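Local coordinates for protein NDP-rhamnosyltransferase (Saccharopolyspora spinosa, PDB 3TSA) that belongs to the GT-B glycosyltransferases, two-domain proteins in which a pair of Rossmann-like domains face each other across a cleft, at residues 233-236 / 237-241; 246-249 / 250-253. One frame throughout, in Å; residues are numbered along the deposited sequence.

Interactions 1 and 2 mark the two ends of one helix. They come in series along the chain: residues 233-241 open helix 236-246, and residues 246-253 lead from its last residue into strand 251-256. Their centres lie about 17 Å apart and their nearest atoms about 5 Å, without touching. Strands 219-224 and 251-256, parallel neighbours in the six-stranded sheet of the C-terminal Rossmann-like domain, are joined by a crossover through helices 227-233 and 236-246. Interaction 1 lies at the start of helix 236-246, and interaction 2 takes the chain from its end back into the sheet, both on the same side of the chain's centre.

Interaction 1: 233-236 / 237-241; sequences TGPA and PLLRA
Ala236 and Arg240 sit one helical turn apart, and the long side chain of the arginine doubles back over the small one. CG of Arg240 stands beside its own backbone N (chi1 -75°), and from CG to NE the chain runs extended, skirting the Ala236 carbonyl with Arg240 CG 3.2 Å from Ala236 O. The guanidinium then lays one face over the methyl group of Ala236, which is displaced toward the rim at NH1, so that Ala236 CB and Arg240 NH1 come within 3.5 Å. Farther out, the arginine touches Phe346 and makes a long, weak ion pair with Glu337.

Pro235 and Leu239 repeat the same spacing on a neighbouring strip of the helix: CD1 of Leu239 reaches CB of Pro235 at 3.6 Å, a purely apolar touch. Thr233 meets Pro237 obliquely, its OG1 resting against Pro237 CG at 3.4 Å, a van der Waals touch. The hydrogen bond of that hydroxyl goes to the carbonyl of Val229, within the preceding helix, so the threonine links the end of one helix to the start of the next.

Backbone bonds from i to i+4 accompany the Pro235/Leu239 and Ala236/Arg240 touches. Leu239 N donates to Pro235 O at 2.9 Å, nearly head-on to the carbonyl, and Leu238 N adds a weak bond to the same oxygen at 3.0 Å. Arg240 N reaches Ala236 O at 2.9 Å, tilted 20° from the carbonyl plane. Pro237 has no N-H to give, and in the first turn of a helix none is needed. Helix 227-233 ends at Gly234, which has positive phi (77°), and helix 236-246, part of the crossover of a Rossmann-like domain, begins two residues later with Pro237 in its first turn.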
ATOM      1  N   THR A 233      -6.406  -4.505 -28.019  1.00 18.15           N
ATOM      2  CA  THR A 233      -7.459  -4.093 -28.940  1.00 16.90           C
ATOM      3  C   THR A 233      -7.017  -3.016 -29.970  1.00 16.03           C
ATOM      4  O   THR A 233      -7.624  -2.913 -31.035  1.00 19.55           O
ATOM      5  CB  THR A 233      -8.681  -3.514 -28.186  1.00 17.78           C
ATOM      6  OG1 THR A 233      -8.300  -2.350 -27.430  1.00 15.17           O
ATOM      7  CG2 THR A 233      -9.374  -4.580 -27.270  1.00 17.23           C
ATOM      8  N   GLY A 234      -6.039  -2.207 -29.618  1.00 17.68           N
ATOM      9  CA  GLY A 234      -5.824  -0.982 -30.378  1.00 19.03           C
ATOM     10  C   GLY A 234      -6.856   0.068 -29.982  1.00 19.02           C
ATOM     11  O   GLY A 234      -7.629  -0.145 -29.026  1.00 19.22           O
ATOM     12  N   PRO A 235      -6.909   1.197 -30.723  1.00 20.02           N
ATOM     13  CA  PRO A 235      -7.738   2.321 -30.288  1.00 17.97           C
ATOM     14  C   PRO A 235      -9.243   2.073 -30.420  1.00 18.03           C
ATOM     15  O   PRO A 235     -10.051   2.836 -29.835  1.00 16.71           O
ATOM     16  CB  PRO A 235      -7.331   3.470 -31.198  1.00 19.83           C
ATOM     17  CG  PRO A 235      -6.215   2.919 -32.084  1.00 22.70           C
ATOM     18  CD  PRO A 235      -5.936   1.516 -31.795  1.00 22.82           C
ATOM     19  N   ALA A 236      -9.665   1.090 -31.216  1.00 15.31           N
ATOM     20  CA  ALA A 236     -11.085   1.049 -31.633  1.00 16.09           C
ATOM     21  C   ALA A 236     -12.130   1.161 -30.518  1.00 14.40           C
ATOM     22  O   ALA A 236     -13.016   1.981 -30.669  1.00 13.84           O
ATOM     23  CB  ALA A 236     -11.411  -0.169 -32.550  1.00 16.13           C
ATOM     24  N   PRO A 237     -12.025   0.408 -29.405  1.00 16.53           N
ATOM     25  CA  PRO A 237     -13.087   0.506 -28.365  1.00 14.57           C
ATOM     26  C   PRO A 237     -13.114   1.887 -27.663  1.00 16.15           C
ATOM     27  O   PRO A 237     -14.203   2.452 -27.424  1.00 16.18           O
ATOM     28  CB  PRO A 237     -12.808  -0.674 -27.441  1.00 13.23           C
ATOM     29  CG  PRO A 237     -11.374  -0.919 -27.592  1.00 16.70           C
ATOM     30  CD  PRO A 237     -11.054  -0.653 -29.065  1.00 16.55           C
ATOM     31  N   LEU A 238     -11.941   2.507 -27.574  1.00 15.77           N
ATOM     32  CA  LEU A 238     -11.829   3.845 -26.985  1.00 15.35           C
ATOM     33  C   LEU A 238     -12.430   4.858 -27.947  1.00 15.96           C
ATOM     34  O   LEU A 238     -13.240   5.702 -27.549  1.00 15.73           O
ATOM     35  CB  LEU A 238     -10.379   4.199 -26.704  1.00 16.46           C
ATOM     36  CG  LEU A 238     -10.054   5.504 -25.957  1.00 15.99           C
ATOM     37  CD1 LEU A 238     -10.727   5.575 -24.554  1.00 17.78           C
ATOM     38  CD2 LEU A 238      -8.516   5.727 -25.886  1.00 16.80           C
ATOM     39  N   LEU A 239     -12.073   4.762 -29.222  1.00 14.64           N
ATOM     40  CA  LEU A 239     -12.575   5.776 -30.165  1.00 15.42           C
ATOM     41  C   LEU A 239     -14.079   5.632 -30.235  1.00 14.74           C
ATOM     42  O   LEU A 239     -14.814   6.659 -30.328  1.00 15.82           O
ATOM     43  CB  LEU A 239     -11.961   5.482 -31.549  1.00 15.63           C
ATOM     44  CG  LEU A 239     -10.459   5.777 -31.609  1.00 21.84           C
ATOM     45  CD1 LEU A 239      -9.821   5.332 -32.977  1.00 27.36           C
ATOM     46  CD2 LEU A 239     -10.218   7.282 -31.280  1.00 26.70           C
ATOM     47  N   ARG A 240     -14.546   4.368 -30.258  1.00 14.59           N
ATOM     48  CA  ARG A 240     -15.985   4.112 -30.389  1.00 14.29           C
ATOM     49  C   ARG A 240     -16.719   4.686 -29.216  1.00 14.37           C
ATOM     50  O   ARG A 240     -17.752   5.307 -29.401  1.00 11.95           O
ATOM     51  CB  ARG A 240     -16.320   2.620 -30.513  1.00 13.82           C
ATOM     52  CG  ARG A 240     -15.982   2.063 -31.906  1.00 14.29           C
ATOM     53  CD  ARG A 240     -15.706   0.553 -31.950  1.00 15.95           C
ATOM     54  NE  ARG A 240     -15.356   0.130 -33.343  1.00 16.12           N
ATOM     55  CZ  ARG A 240     -14.821  -1.057 -33.672  1.00 14.42           C
ATOM     56  NH1 ARG A 240     -14.459  -1.929 -32.773  1.00 18.34           N
ATOM     57  NH2 ARG A 240     -14.534  -1.290 -34.956  1.00 20.66           N
ATOM     58  N   ALA A 241     -16.202   4.504 -28.009  1.00 15.31           N
ATOM     59  CA  ALA A 241     -16.910   5.025 -26.816  1.00 14.29           C
ATOM     60  C   ALA A 241     -16.881   6.530 -26.744  1.00 15.12           C
ATOM     61  O   ALA A 241     -17.859   7.139 -26.332  1.00 15.57           O
ATOM     62  CB  ALA A 241     -16.257   4.435 -25.493  1.00 14.96           C
TER

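Interaction 2: 246-249 / 250-253; sequences TELP and GVEA
Leu248 and Val251 close a type II beta turn in which the flat groups are peptide units, with no aromatic ring or guanidinium between the segments. The central peptide joins Pro249 to Gly250. Its carbonyl, Pro249 O, lies where a side chain on the next residue would crowd it, and Gly250, with phi 105°, has none.

The turn is closed by a weak hydrogen bond from Val251 N to Leu248 O, long at 3.3 Å but fairly straight at 163°. Beside it the two side chains cross at a slant. Val251 holds CG2 next to its own backbone N, and that methyl meets Leu248 at two points: Leu248 CB at 3.8 Å and Leu248 CD2 at 3.9 Å. With Leu248 CG anti to the backbone N (chi1 -165°), its CD2 stays near Val251 CG2; the CB contact does not depend on that torsion and is set by how the turn brings the two residues together.

Beyond the turn the two arms run almost antiparallel, so a second apolar touch follows, methyl to methyl, between Thr246 CG2 and Ala253 CB at 3.7 Å. The hydroxyl of Thr246 is occupied elsewhere, hydrogen-bonded to the carbonyl of Val242 one turn back in the helix.

Asn271 ties the two arms together, its ND2 hydrogen-bonded to both Thr246 O and Val251 O. Leu248 packs on Thr347, Ile350 and Ala351 of helix 343-354, while Val251 touches Leu354 at the end of that helix. Helix 236-246 thus delivers the chain through a tight turn into strand 251-256, which lies in the parallel sheet between strands 219-224 and 272-274.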
ATOM      1  N   THR A 246     -19.599  11.512 -26.595  1.00 20.29           N
ATOM      2  CA  THR A 246     -19.478  12.987 -26.683  1.00 21.72           C
ATOM      3  C   THR A 246     -20.507  13.594 -27.639  1.00 23.58           C
ATOM      4  O   THR A 246     -20.789  14.799 -27.578  1.00 24.37           O
ATOM      5  CB  THR A 246     -18.060  13.436 -27.076  1.00 21.12           C
ATOM      6  OG1 THR A 246     -17.664  12.840 -28.334  1.00 20.29           O
ATOM      7  CG2 THR A 246     -17.050  13.067 -25.969  1.00 18.51           C
ATOM      8  N   GLU A 247     -21.024  12.786 -28.550  1.00 23.28           N
ATOM      9  CA  GLU A 247     -22.036  13.247 -29.454  1.00 25.01           C
ATOM     10  C   GLU A 247     -23.412  13.358 -28.843  1.00 25.41           C
ATOM     11  O   GLU A 247     -24.287  13.961 -29.411  1.00 27.13           O
ATOM     12  CB  GLU A 247     -22.106  12.276 -30.609  1.00 26.23           C
ATOM     13  CG  GLU A 247     -20.953  12.502 -31.559  1.00 30.40           C
ATOM     14  CD  GLU A 247     -21.131  11.687 -32.842  1.00 38.46           C
ATOM     15  OE1 GLU A 247     -20.072  11.375 -33.424  1.00 39.66           O
ATOM     16  OE2 GLU A 247     -22.310  11.363 -33.228  1.00 39.45           O
ATOM     17  N   LEU A 248     -23.621  12.753 -27.676  1.00 23.37           N
ATOM     18  CA  LEU A 248     -24.916  12.697 -27.080  1.00 25.03           C
ATOM     19  C   LEU A 248     -25.194  13.989 -26.344  1.00 25.70           C
ATOM     20  O   LEU A 248     -24.285  14.508 -25.660  1.00 21.10           O
ATOM     21  CB  LEU A 248     -24.992  11.480 -26.142  1.00 23.04           C
ATOM     22  CG  LEU A 248     -26.425  11.122 -25.745  1.00 27.36           C
ATOM     23  CD1 LEU A 248     -27.282  10.720 -26.901  1.00 25.89           C
ATOM     24  CD2 LEU A 248     -26.495  10.124 -24.630  1.00 24.10           C
ATOM     25  N   PRO A 249     -26.457  14.542 -26.525  1.00 28.27           N
ATOM     26  CA  PRO A 249     -26.804  15.808 -25.908  1.00 28.09           C
ATOM     27  C   PRO A 249     -26.708  15.599 -24.426  1.00 26.34           C
ATOM     28  O   PRO A 249     -27.197  14.551 -23.906  1.00 30.16           O
ATOM     29  CB  PRO A 249     -28.305  16.020 -26.264  1.00 28.82           C
ATOM     30  CG  PRO A 249     -28.616  15.111 -27.431  1.00 29.71           C
ATOM     31  CD  PRO A 249     -27.559  13.997 -27.383  1.00 29.48           C
ATOM     32  N   GLY A 250     -26.061  16.525 -23.753  1.00 22.21           N
ATOM     33  CA  GLY A 250     -26.101  16.506 -22.309  1.00 19.97           C
ATOM     34  C   GLY A 250     -24.801  16.005 -21.687  1.00 17.25           C
ATOM     35  O   GLY A 250     -24.512  16.362 -20.563  1.00 16.54           O
ATOM     36  N   VAL A 251     -24.013  15.233 -22.437  1.00 14.72           N
ATOM     37  CA  VAL A 251     -22.962  14.402 -21.824  1.00 15.08           C
ATOM     38  C   VAL A 251     -21.652  15.131 -21.648  1.00 16.60           C
ATOM     39  O   VAL A 251     -21.236  15.937 -22.533  1.00 16.85           O
ATOM     40  CB  VAL A 251     -22.717  13.036 -22.639  1.00 15.32           C
ATOM     41  CG1 VAL A 251     -21.370  12.364 -22.211  1.00 14.94           C
ATOM     42  CG2 VAL A 251     -23.905  12.113 -22.519  1.00 14.12           C
ATOM     43  N   GLU A 252     -21.025  14.928 -20.488  1.00 16.60           N
ATOM     44  CA  GLU A 252     -19.648  15.265 -20.270  1.00 18.30           C
ATOM     45  C   GLU A 252     -18.903  13.930 -20.137  1.00 18.02           C
ATOM     46  O   GLU A 252     -19.195  13.210 -19.250  1.00 17.27           O
ATOM     47  CB  GLU A 252     -19.545  15.982 -18.907  1.00 20.55           C
ATOM     48  CG  GLU A 252     -18.147  16.369 -18.630  1.00 24.89           C
ATOM     49  CD  GLU A 252     -18.060  17.226 -17.383  1.00 35.64           C
ATOM     50  OE1 GLU A 252     -18.638  18.377 -17.422  1.00 31.57           O
ATOM     51  OE2 GLU A 252     -17.430  16.742 -16.403  1.00 32.00           O
ATOM     52  N   ALA A 253     -17.913  13.686 -20.978  1.00 18.48           N
ATOM     53  CA  ALA A 253     -17.128  12.413 -20.983  1.00 19.38           C
ATOM     54  C   ALA A 253     -15.876  12.554 -20.141  1.00 19.42           C
ATOM     55  O   ALA A 253     -15.117  13.498 -20.347  1.00 20.82           O
ATOM     56  CB  ALA A 253     -16.765  12.038 -22.439  1.00 19.86           C
TER